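Local coordinates for protein leucine-rich Immune Molecule 1 (Anopheles gambiae, PDB 3OJA) that probably acts in mosquito innate immunity as a leucine-rich repeat protein that pairs with a second protein chain through its helical dimerization domain, at residues Q93-G98 / S112-S117; S67-E72 / A361-E366; I229-R234 / F258-R263; G395-Q400 / V416-E421. One frame throughout, in Å; residues are numbered along the deposited sequence.

Contact 1 (Q93-G98 / S112-S117). With NAG (2-acetamido-2-deoxy-beta-D-glucopyranose), chain D.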
# COMPACT_ATOMS: atom_id res chain seq x y z
N GLN A 93 -29.99 24.85 -17.75
CA GLN A 93 -28.61 24.40 -17.46
C GLN A 93 -27.56 25.40 -17.83
O GLN A 93 -26.56 25.49 -17.13
CB GLN A 93 -28.25 23.15 -18.21
CG GLN A 93 -28.92 21.93 -17.75
CD GLN A 93 -28.43 20.70 -18.51
OE1 GLN A 93 -27.34 20.23 -18.26
NE2 GLN A 93 -29.23 20.21 -19.46
N GLU A 94 -27.76 26.12 -18.92
CA GLU A 94 -26.90 27.26 -19.24
C GLU A 94 -27.77 28.44 -19.61
O GLU A 94 -28.85 28.26 -20.14
CB GLU A 94 -25.95 26.92 -20.36
CG GLU A 94 -25.44 25.44 -20.23
CD GLU A 94 -24.39 25.03 -21.27
OE1 GLU A 94 -23.90 25.93 -22.01
OE2 GLU A 94 -24.06 23.81 -21.33
N LEU A 95 -27.32 29.66 -19.30
CA LEU A 95 -28.18 30.84 -19.39
C LEU A 95 -27.40 31.96 -19.98
O LEU A 95 -26.34 32.28 -19.47
CB LEU A 95 -28.64 31.23 -17.98
CG LEU A 95 -29.30 32.60 -17.80
CD1 LEU A 95 -30.56 32.63 -18.62
CD2 LEU A 95 -29.56 32.91 -16.32
N LEU A 96 -27.88 32.58 -21.06
CA LEU A 96 -27.16 33.73 -21.63
C LEU A 96 -28.11 34.91 -21.76
O LEU A 96 -29.15 34.77 -22.34
CB LEU A 96 -26.56 33.40 -22.99
CG LEU A 96 -25.69 32.15 -23.20
CD1 LEU A 96 -26.44 30.80 -23.27
CD2 LEU A 96 -24.98 32.39 -24.48
N VAL A 97 -27.76 36.06 -21.23
CA VAL A 97 -28.61 37.23 -21.22
C VAL A 97 -27.84 38.34 -21.90
O VAL A 97 -26.60 38.21 -22.15
CB VAL A 97 -28.89 37.68 -19.77
CG1 VAL A 97 -29.65 36.65 -19.02
CG2 VAL A 97 -27.57 38.00 -19.00
N GLY A 98 -28.52 39.47 -22.14
CA GLY A 98 -27.97 40.56 -22.94
C GLY A 98 -27.46 41.75 -22.18
O GLY A 98 -27.55 41.76 -20.96
N SER A 112 -25.46 25.72 -14.54
CA SER A 112 -24.02 25.60 -14.35
C SER A 112 -23.16 26.42 -15.32
O SER A 112 -22.02 26.13 -15.43
CB SER A 112 -23.63 24.13 -14.44
OG SER A 112 -23.78 23.59 -15.74
N ARG A 113 -23.72 27.37 -16.05
CA ARG A 113 -22.96 28.37 -16.82
C ARG A 113 -23.90 29.55 -17.04
O ARG A 113 -25.11 29.38 -17.21
CB ARG A 113 -22.58 27.91 -18.23
CG ARG A 113 -21.66 26.75 -18.38
CD ARG A 113 -20.20 27.14 -18.13
NE ARG A 113 -19.26 26.15 -18.68
CZ ARG A 113 -18.93 24.99 -18.10
NH1 ARG A 113 -19.46 24.65 -16.91
NH2 ARG A 113 -18.07 24.17 -18.71
N VAL A 114 -23.36 30.75 -17.10
CA VAL A 114 -24.17 31.93 -17.32
C VAL A 114 -23.32 32.91 -18.05
O VAL A 114 -22.23 33.22 -17.59
CB VAL A 114 -24.49 32.64 -16.01
CG1 VAL A 114 -25.23 33.95 -16.29
CG2 VAL A 114 -25.23 31.74 -15.07
N SER A 115 -23.82 33.47 -19.15
CA SER A 115 -23.07 34.48 -19.85
C SER A 115 -23.87 35.80 -19.85
O SER A 115 -25.09 35.81 -19.92
CB SER A 115 -22.77 33.95 -21.26
OG SER A 115 -22.59 32.53 -21.22
N CYS A 116 -23.17 36.92 -19.77
CA CYS A 116 -23.80 38.21 -19.78
C CYS A 116 -23.03 39.12 -20.68
O CYS A 116 -22.00 39.60 -20.29
CB CYS A 116 -23.81 38.83 -18.37
SG CYS A 116 -24.46 37.81 -17.04
N SER A 117 -23.55 39.39 -21.87
CA SER A 117 -22.91 40.30 -22.84
C SER A 117 -22.47 41.57 -22.16
O SER A 117 -23.05 41.92 -21.14
CB SER A 117 -23.89 40.60 -23.96
OG SER A 117 -24.19 39.39 -24.68
C1 NAG D . -28.95 18.84 -14.84
C2 NAG D . -29.91 17.73 -15.29
C3 NAG D . -29.25 16.38 -15.69
C4 NAG D . -27.98 16.65 -16.52
C5 NAG D . -27.05 17.55 -15.72
C6 NAG D . -25.75 17.76 -16.48
C7 NAG D . -32.26 17.80 -14.61
C8 NAG D . -33.32 17.17 -13.73
N2 NAG D . -30.97 17.60 -14.27
O3 NAG D . -30.12 15.43 -16.34
O4 NAG D . -27.35 15.44 -16.97
O5 NAG D . -27.68 18.82 -15.48
O6 NAG D . -25.78 19.00 -17.17
O7 NAG D . -32.62 18.47 -15.61
O HOH W 1 -23.86 30.41 -20.47
O HOH W 2 -23.81 36.55 -23.25
O HOH W 3 -24.79 42.22 -19.16

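Contact 2 (S67-E72 / A361-E366)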
# COMPACT_ATOMS: atom_id res chain seq x y z
N SER A 67 -41.36 29.49 -12.88
CA SER A 67 -42.19 28.30 -12.69
C SER A 67 -42.76 27.75 -13.99
O SER A 67 -43.91 27.42 -14.03
CB SER A 67 -43.34 28.61 -11.74
OG SER A 67 -42.87 29.09 -10.49
N ASN A 68 -41.97 27.69 -15.05
CA ASN A 68 -42.31 26.79 -16.15
C ASN A 68 -41.57 25.42 -16.03
O ASN A 68 -41.18 24.96 -14.94
CB ASN A 68 -42.01 27.44 -17.50
CG ASN A 68 -43.06 28.46 -17.92
OD1 ASN A 68 -43.77 28.26 -18.90
ND2 ASN A 68 -43.16 29.56 -17.19
N VAL A 69 -41.39 24.73 -17.13
CA VAL A 69 -40.50 23.58 -17.10
C VAL A 69 -39.47 23.72 -18.18
O VAL A 69 -39.31 22.81 -18.96
CB VAL A 69 -41.22 22.22 -17.29
CG1 VAL A 69 -42.04 21.90 -16.10
CG2 VAL A 69 -42.07 22.25 -18.52
N LEU A 70 -38.80 24.88 -18.25
CA LEU A 70 -37.69 25.06 -19.17
C LEU A 70 -36.48 24.13 -18.86
O LEU A 70 -36.10 23.94 -17.69
CB LEU A 70 -37.22 26.51 -19.11
CG LEU A 70 -38.15 27.65 -19.45
CD1 LEU A 70 -37.46 28.88 -19.12
CD2 LEU A 70 -38.49 27.68 -20.92
N TYR A 71 -35.86 23.55 -19.90
CA TYR A 71 -34.65 22.72 -19.77
C TYR A 71 -33.52 23.22 -20.67
O TYR A 71 -33.71 24.13 -21.48
CB TYR A 71 -34.98 21.27 -20.13
CG TYR A 71 -35.75 20.51 -19.06
CD1 TYR A 71 -35.08 19.65 -18.18
CD2 TYR A 71 -37.15 20.63 -18.95
CE1 TYR A 71 -35.76 18.96 -17.19
CE2 TYR A 71 -37.86 19.92 -17.96
CZ TYR A 71 -37.14 19.09 -17.08
OH TYR A 71 -37.78 18.38 -16.09
N GLU A 72 -32.34 22.63 -20.51
CA GLU A 72 -31.19 22.86 -21.41
C GLU A 72 -30.82 24.34 -21.56
O GLU A 72 -30.81 25.04 -20.58
CB GLU A 72 -31.38 22.19 -22.78
CG GLU A 72 -31.43 20.63 -22.72
CD GLU A 72 -31.89 20.03 -24.05
OE1 GLU A 72 -32.44 20.76 -24.91
OE2 GLU A 72 -31.71 18.81 -24.23
N ALA A 361 -45.94 18.13 -15.22
CA ALA A 361 -45.43 16.86 -14.70
C ALA A 361 -45.29 15.89 -15.82
O ALA A 361 -44.54 14.97 -15.70
CB ALA A 361 -46.35 16.29 -13.67
N LYS A 362 -45.99 16.10 -16.92
CA LYS A 362 -45.77 15.23 -18.05
C LYS A 362 -44.39 15.45 -18.65
O LYS A 362 -43.74 14.49 -18.99
CB LYS A 362 -46.83 15.39 -19.13
CG LYS A 362 -46.47 14.64 -20.37
CD LYS A 362 -47.66 14.42 -21.24
CE LYS A 362 -47.25 14.17 -22.67
NZ LYS A 362 -48.30 14.70 -23.63
N ILE A 363 -43.96 16.70 -18.82
CA ILE A 363 -42.68 16.96 -19.47
C ILE A 363 -41.51 16.61 -18.53
O ILE A 363 -40.44 16.17 -18.94
CB ILE A 363 -42.58 18.43 -19.85
CG1 ILE A 363 -43.56 18.72 -20.99
CG2 ILE A 363 -41.20 18.80 -20.26
CD1 ILE A 363 -43.68 20.19 -21.35
N THR A 364 -41.73 16.84 -17.25
CA THR A 364 -40.74 16.61 -16.25
C THR A 364 -40.50 15.11 -16.11
O THR A 364 -39.37 14.68 -15.94
CB THR A 364 -41.22 17.25 -14.92
OG1 THR A 364 -40.70 18.57 -14.83
CG2 THR A 364 -40.76 16.46 -13.69
N LEU A 365 -41.58 14.31 -16.16
CA LEU A 365 -41.49 12.86 -16.09
C LEU A 365 -40.85 12.28 -17.36
O LEU A 365 -40.05 11.39 -17.29
CB LEU A 365 -42.86 12.23 -15.80
CG LEU A 365 -43.33 12.48 -14.36
CD1 LEU A 365 -44.66 11.81 -14.09
CD2 LEU A 365 -42.31 12.02 -13.33
N GLU A 366 -41.15 12.83 -18.52
CA GLU A 366 -40.39 12.47 -19.68
C GLU A 366 -38.91 12.74 -19.51
O GLU A 366 -38.13 11.98 -20.02
CB GLU A 366 -40.87 13.19 -20.92
CG GLU A 366 -41.76 12.33 -21.75
CD GLU A 366 -42.91 13.14 -22.34
OE1 GLU A 366 -42.70 14.36 -22.60
OE2 GLU A 366 -44.03 12.57 -22.53

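Contact 3 (I229-R234 / F258-R263)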
# COMPACT_ATOMS: atom_id res chain seq x y z
N ILE A 229 -6.97 31.90 12.45
CA ILE A 229 -7.34 33.16 11.79
C ILE A 229 -6.06 33.96 11.48
O ILE A 229 -5.22 34.14 12.34
CB ILE A 229 -8.28 33.98 12.73
CG1 ILE A 229 -9.50 33.15 13.08
CG2 ILE A 229 -8.68 35.32 12.13
CD1 ILE A 229 -10.39 33.90 13.99
N GLU A 230 -5.86 34.42 10.26
CA GLU A 230 -4.72 35.30 10.00
C GLU A 230 -4.73 36.59 10.88
O GLU A 230 -5.67 37.40 10.81
CB GLU A 230 -4.70 35.69 8.53
CG GLU A 230 -3.82 36.92 8.22
CD GLU A 230 -2.31 36.62 8.23
OE1 GLU A 230 -1.91 35.45 8.48
OE2 GLU A 230 -1.53 37.57 7.97
N LYS A 231 -3.66 36.77 11.68
CA LYS A 231 -3.58 37.88 12.66
C LYS A 231 -3.44 39.27 11.97
O LYS A 231 -3.82 40.30 12.54
CB LYS A 231 -2.41 37.66 13.65
CG LYS A 231 -1.01 38.01 13.00
CD LYS A 231 0.23 37.45 13.71
CE LYS A 231 0.66 38.35 14.86
NZ LYS A 231 1.99 37.98 15.47
N ALA A 232 -2.89 39.32 10.76
CA ALA A 232 -2.63 40.61 10.14
C ALA A 232 -3.91 41.30 9.70
O ALA A 232 -3.86 42.44 9.25
CB ALA A 232 -1.70 40.48 8.94
N LEU A 233 -5.04 40.60 9.80
CA LEU A 233 -6.34 41.16 9.41
C LEU A 233 -6.66 42.39 10.22
O LEU A 233 -6.52 42.40 11.44
CB LEU A 233 -7.48 40.13 9.60
CG LEU A 233 -7.49 38.98 8.57
CD1 LEU A 233 -8.56 37.99 8.93
CD2 LEU A 233 -7.65 39.50 7.14
N ARG A 234 -7.13 43.42 9.54
CA ARG A 234 -7.53 44.65 10.21
C ARG A 234 -8.95 45.05 9.77
O ARG A 234 -9.12 45.66 8.71
CB ARG A 234 -6.54 45.78 9.88
CG ARG A 234 -5.07 45.56 10.29
CD ARG A 234 -4.77 45.71 11.81
NE ARG A 234 -3.40 45.27 12.11
CZ ARG A 234 -3.04 44.12 12.71
NH1 ARG A 234 -3.93 43.24 13.16
NH2 ARG A 234 -1.76 43.86 12.90
N PHE A 258 -7.86 38.93 18.04
CA PHE A 258 -8.43 39.91 18.94
C PHE A 258 -7.40 40.96 19.41
O PHE A 258 -7.75 42.09 19.68
CB PHE A 258 -9.13 39.26 20.12
CG PHE A 258 -10.38 38.53 19.75
CD1 PHE A 258 -11.10 38.88 18.63
CD2 PHE A 258 -10.85 37.49 20.52
CE1 PHE A 258 -12.25 38.23 18.29
CE2 PHE A 258 -12.00 36.82 20.19
CZ PHE A 258 -12.70 37.19 19.07
N SER A 259 -6.12 40.60 19.49
CA SER A 259 -5.16 41.49 20.10
C SER A 259 -5.07 42.75 19.26
O SER A 259 -4.87 43.82 19.80
CB SER A 259 -3.77 40.83 20.27
OG SER A 259 -2.86 41.13 19.20
N LYS A 260 -5.21 42.64 17.95
CA LYS A 260 -5.12 43.86 17.15
C LYS A 260 -6.42 44.16 16.37
O LYS A 260 -6.44 44.88 15.40
CB LYS A 260 -3.87 43.86 16.29
CG LYS A 260 -2.59 43.99 17.12
CD LYS A 260 -1.35 43.67 16.23
CE LYS A 260 -0.20 42.95 16.98
NZ LYS A 260 0.88 42.48 16.02
N ASN A 261 -7.50 43.55 16.83
CA ASN A 261 -8.85 43.90 16.45
C ASN A 261 -9.66 43.83 17.75
O ASN A 261 -10.63 43.06 17.83
CB ASN A 261 -9.41 42.90 15.43
CG ASN A 261 -8.58 42.80 14.15
OD1 ASN A 261 -8.77 43.57 13.19
ND2 ASN A 261 -7.71 41.81 14.10
N GLN A 262 -9.23 44.59 18.78
CA GLN A 262 -9.81 44.49 20.14
C GLN A 262 -11.32 44.61 20.04
O GLN A 262 -12.04 43.80 20.62
CB GLN A 262 -9.32 45.60 21.06
CG GLN A 262 -7.83 45.90 21.10
CD GLN A 262 -7.42 46.69 22.39
OE1 GLN A 262 -8.24 46.91 23.32
NE2 GLN A 262 -6.15 47.12 22.44
N ARG A 263 -11.75 45.66 19.32
CA ARG A 263 -13.14 45.94 18.98
C ARG A 263 -13.96 44.66 18.74
O ARG A 263 -14.98 44.38 19.42
CB ARG A 263 -13.15 46.74 17.67
CG ARG A 263 -13.91 48.02 17.71
CD ARG A 263 -14.16 48.54 16.35
NE ARG A 263 -15.19 47.73 15.75
CZ ARG A 263 -16.49 47.85 16.00
NH1 ARG A 263 -16.96 48.79 16.82
NH2 ARG A 263 -17.34 47.01 15.42
O HOH W 4 -0.99 40.89 14.43

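Contact 4 (G395-Q400 / V416-E421)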
# COMPACT_ATOMS: atom_id res chain seq x y z
N GLY A 395 -8.99 -17.08 -18.45
CA GLY A 395 -8.47 -17.71 -19.65
C GLY A 395 -6.98 -17.68 -19.55
O GLY A 395 -6.28 -18.27 -20.37
N GLN A 396 -6.49 -17.03 -18.50
CA GLN A 396 -5.05 -16.85 -18.33
C GLN A 396 -4.43 -17.64 -17.16
O GLN A 396 -3.26 -17.48 -16.89
CB GLN A 396 -4.76 -15.37 -18.20
CG GLN A 396 -4.83 -14.60 -19.51
CD GLN A 396 -4.72 -13.09 -19.27
OE1 GLN A 396 -5.33 -12.57 -18.34
NE2 GLN A 396 -3.91 -12.39 -20.05
N ILE A 397 -5.21 -18.46 -16.47
CA ILE A 397 -4.76 -19.17 -15.27
C ILE A 397 -5.54 -20.47 -15.28
O ILE A 397 -6.20 -20.74 -16.26
CB ILE A 397 -5.14 -18.47 -13.96
CG1 ILE A 397 -6.60 -18.07 -14.01
CG2 ILE A 397 -4.32 -17.22 -13.72
CD1 ILE A 397 -7.01 -17.30 -12.83
N GLU A 398 -5.52 -21.25 -14.20
CA GLU A 398 -6.27 -22.50 -14.15
C GLU A 398 -7.03 -22.56 -12.87
O GLU A 398 -6.45 -22.81 -11.84
CB GLU A 398 -5.36 -23.74 -14.18
CG GLU A 398 -6.16 -25.04 -14.36
CD GLU A 398 -5.44 -26.30 -13.89
OE1 GLU A 398 -4.23 -26.29 -13.54
OE2 GLU A 398 -6.09 -27.36 -13.86
N LEU A 399 -8.34 -22.42 -12.94
CA LEU A 399 -9.16 -22.46 -11.74
C LEU A 399 -9.58 -23.87 -11.41
O LEU A 399 -9.78 -24.67 -12.30
CB LEU A 399 -10.38 -21.55 -11.93
CG LEU A 399 -10.06 -20.04 -12.16
CD1 LEU A 399 -11.28 -19.23 -12.39
CD2 LEU A 399 -9.32 -19.46 -11.01
N GLN A 400 -9.72 -24.20 -10.13
CA GLN A 400 -10.50 -25.39 -9.74
C GLN A 400 -11.86 -25.54 -10.44
O GLN A 400 -12.45 -24.57 -10.90
CB GLN A 400 -10.82 -25.31 -8.28
CG GLN A 400 -9.74 -25.79 -7.36
CD GLN A 400 -10.27 -26.00 -5.94
OE1 GLN A 400 -11.27 -25.36 -5.52
NE2 GLN A 400 -9.62 -26.92 -5.20
N VAL A 416 -8.09 -14.49 -7.58
CA VAL A 416 -7.03 -13.97 -6.76
C VAL A 416 -6.46 -15.16 -6.00
O VAL A 416 -5.23 -15.39 -6.01
CB VAL A 416 -7.51 -12.85 -5.83
CG1 VAL A 416 -6.78 -12.87 -4.49
CG2 VAL A 416 -7.43 -11.51 -6.54
N LYS A 417 -7.35 -15.95 -5.41
CA LYS A 417 -6.91 -17.14 -4.71
C LYS A 417 -5.88 -17.96 -5.55
O LYS A 417 -4.84 -18.38 -5.02
CB LYS A 417 -8.09 -18.01 -4.33
CG LYS A 417 -7.82 -18.92 -3.20
CD LYS A 417 -8.71 -20.10 -3.24
CE LYS A 417 -8.85 -20.85 -1.88
NZ LYS A 417 -9.67 -20.07 -0.82
N ARG A 418 -6.15 -18.15 -6.84
CA ARG A 418 -5.28 -18.97 -7.67
C ARG A 418 -3.92 -18.29 -7.89
O ARG A 418 -2.89 -18.93 -7.79
CB ARG A 418 -5.96 -19.27 -8.99
CG ARG A 418 -5.17 -20.08 -9.96
CD ARG A 418 -4.80 -21.41 -9.40
NE ARG A 418 -3.92 -22.11 -10.34
CZ ARG A 418 -3.01 -23.01 -9.97
NH1 ARG A 418 -2.86 -23.32 -8.69
NH2 ARG A 418 -2.22 -23.58 -10.86
N TYR A 419 -3.91 -17.00 -8.14
CA TYR A 419 -2.67 -16.31 -8.28
C TYR A 419 -1.87 -16.46 -6.99
O TYR A 419 -0.68 -16.59 -7.04
CB TYR A 419 -2.91 -14.84 -8.62
CG TYR A 419 -3.05 -14.59 -10.09
CD1 TYR A 419 -1.96 -14.56 -10.91
CD2 TYR A 419 -4.28 -14.37 -10.67
CE1 TYR A 419 -2.08 -14.31 -12.25
CE2 TYR A 419 -4.39 -14.11 -12.01
CZ TYR A 419 -3.29 -14.08 -12.79
OH TYR A 419 -3.42 -13.84 -14.14
N GLU A 420 -2.53 -16.41 -5.83
CA GLU A 420 -1.84 -16.54 -4.56
C GLU A 420 -1.23 -17.93 -4.44
O GLU A 420 -0.07 -18.05 -4.08
CB GLU A 420 -2.76 -16.30 -3.38
CG GLU A 420 -3.13 -14.86 -3.17
CD GLU A 420 -1.93 -13.98 -2.91
OE1 GLU A 420 -1.06 -14.44 -2.12
OE2 GLU A 420 -1.89 -12.83 -3.46
N GLU A 421 -1.98 -18.99 -4.74
CA GLU A 421 -1.38 -20.34 -4.84
C GLU A 421 -0.12 -20.39 -5.76
O GLU A 421 0.82 -21.14 -5.54
CB GLU A 421 -2.40 -21.34 -5.38
CG GLU A 421 -3.36 -21.92 -4.40
CD GLU A 421 -4.46 -22.75 -5.08
OE1 GLU A 421 -4.74 -22.57 -6.29
OE2 GLU A 421 -5.07 -23.60 -4.41
O HOH W 5 -6.25 -13.65 -15.19
O HOH W 6 -3.03 -21.59 -12.89

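Contact 1 (Q93-G98 / S112-S117)
Leu95, Leu96 and Val97 pair in parallel with Val114, Ser115 and Cys116. The two short strands belong to neighbouring turns of the leucine-rich repeat solenoid. They are the second and third strands of a small parallel sheet that strand 73-75 completes. Their axes run 4.6 Å apart, at an angle of 7°. The backbones are stitched in the usual parallel pattern. Leu95 is gripped at both ends: its N donates to Arg113 O, and its O takes the N-H of Ser115 at 2.8 Å. Val97, two residues on, repeats the pattern, with its N bonded to Ser115 O and its O to Ser117 N. Before the strands, Gln93 O receives Ser112 N at 173°, almost straight.

The face with Leu95, Val97, Val114 and Cys116 is buried. Here Leu95 CD2 comes within 4.5 Å of Val114 CG1. Cys116 is also tied by a disulfide to Cys142, which anchors the strand to the following part of the chain. The face with Leu96 and Ser115 is looser and wetter. Leu96 CG rests against the hydroxyl of Ser115, and a water links Ser115 OG to Leu95 O. At the open end Glu94 and Arg113 lie side by side through their CB atoms. The guanidinium of Arg113 then leads off to a salt bridge with Asp137, and Gln93 borders a sugar of the glycan on Asn110. On the buried face Val97 sets CG1 anti to the carbonyl carbon (chi1 -64°), which turns CG2 to Cys116 SG at 3.7 Å.

Contact 2 (S67-E72 / A361-E366)
The loop around Val69 runs past helix 354-393 most closely at Thr364, where the two CA atoms are 7.0 Å apart. Too wide for backbone pairing, the gap is bridged by four side chains. Val69 and Tyr71 both aim at the helix, while Leu70 between them points away from it.

Val69 uses its two methyls on different partners. CG2 meets the end of Ile363, 3.9 Å from CD1, with Ile363 CG2 almost as near. CG1 lies beside Thr364 OG1. With CG1 anti to its carbonyl carbon (chi1 -69°) and the chain extended beyond it, Ile363 turns CG2 and CD1 to this one valine methyl. Tyr71 reaches the helix with the far end of its ring. Its CE2 is 4.2 Å from Ile363 CG2, and its hydroxyl extends to the next residue of the helix. Tyr71 OH and Thr364 OG1 form a hydrogen bond of 3.2 Å. Thr364 OG1 stands at the rim of the phenol, near the ring plane, and the two side chains meet at about a right angle.

Tyr71 is itself stacked on Tyr91, whose hydroxyl makes a weak second bond to Thr364 OG1. A sugar of the nearby glycan touches Tyr71 as well. Away from the loop, Lys362 forms a salt bridge with an acidic side chain that belongs to the other protein chain. The chemistry is thus a small greasy patch bordered by hydroxyls. It implies an uncharged contact between the repeat domain and the helix at this point, while Lys362 nearby pairs with the other chain.

Contact 3 (I229-R234 / F258-R263)
Lys231, Leu233 and Arg234 carry the contact with Lys260 and Asn261. Just ahead of them Ile229 is buried against Leu254 and Phe257 of helix 251-258. The chain then makes a type I turn from Glu230 to Leu233. Lys231 sits in this turn, and its CE is 4.3 Å from Lys260 NZ at the surface.

Leu233 contributes its carbonyl. Asn261 ND2 donates to Leu233 O at 3.0 Å, and the acceptor lies in the amide plane. That amide has a role on each side: ND2 also bonds to Phe257 O, and OD1 accepts from Phe235 N. Three backbone partners therefore fix the rotation of the buried amide. The side chain of Leu233 turns to Phe210 and Phe257 instead.

Arg234 comes last and has the largest area buried by the other segment. Its chain bends at chi2 (-75°), which swings the guanidinium back across Lys260. The aliphatic part of the lysine lies over one face of the group, with CB near NH1 and CD 3.4 Å from NH2. NH1 also makes weak bonds to Lys231 O and Leu233 O. The two cations remain close, Arg234 NH2 and Lys260 NZ being 4.3 Å apart. A water to one side bridges them; it accepts from Lys260 NZ at 2.9 Å and, weakly, from Arg234 NH2. It may ease the repulsion.

The loop after strand 228-229 is held by the link between helix 251-258 and helix 262-275. With the Cys251-Cys296 and Cys283-Cys295 disulfides close by in sequence, this is characteristic of the C-terminal cap of a leucine-rich repeat domain.

Contact 4 (G395-Q400 / V416-E421)
Ile397, Glu398 and Leu399 pack on Arg418 and Tyr419 in a helix-loop-helix connection of the dimerization domain, whose two helices run roughly the same way. Their segment is part of the loop between helix 354-393 and helix 408-486. The loop folds back onto an early part of the second helix.

The apolar contacts come first. Ile397 lays its CG2 methyl over one face of the Tyr419 ring, a CH-pi contact with the methyl 3.9 Å from the ring centroid. Its CG1 stands between the backbone N and the carbonyl carbon (chi1 48°), which leaves CG2 directed at the ring. Leu399 touches the base of the arginine, with CD2 3.9 Å from Arg418 CB. Both residues also rest on Ile415.

The charge of Arg418 is met by a salt bridge within its own helix. Arg418 NH1 bonds to Glu421 OE1 at 3.1 Å. The oxygen lies near the guanidinium plane, but the nitrogen meets it from above the carboxylate plane. Glu398 adds an opposite charge that is too far away for a salt bridge.

The other polar links run through water or to the other protein chain. One water joins Tyr419 OH to Gln396 OE1, the second bond being weak. Gln396 and Glu420 both hold basic side chains of that chain. A second water accepts from Arg418 NE at 2.8 Å and, weakly, from Glu398 N.

Overall arrangement
Contacts 1 and 3 are both part of the repeat domain, and their centres lie about 40 Å apart. Contact 1 is a sheet contact with a buried face, ruled by backbone bonds. Contact 3 mixes one buried amide with a rim of crowded cations at the far end of the solenoid. Contact 2 joins that domain to helix 354-393, by apolar groups and hydroxyls. It adjoins contact 1 through a probable hydrogen bond from Gln93 N to Glu72 O. Contact 4 is a surface contact within the helical part, held by a methyl on a ring, a leucine-arginine contact and waters, with a salt bridge inside the helix. Contacts 2 and 4 use consecutive helices and both border the second chain.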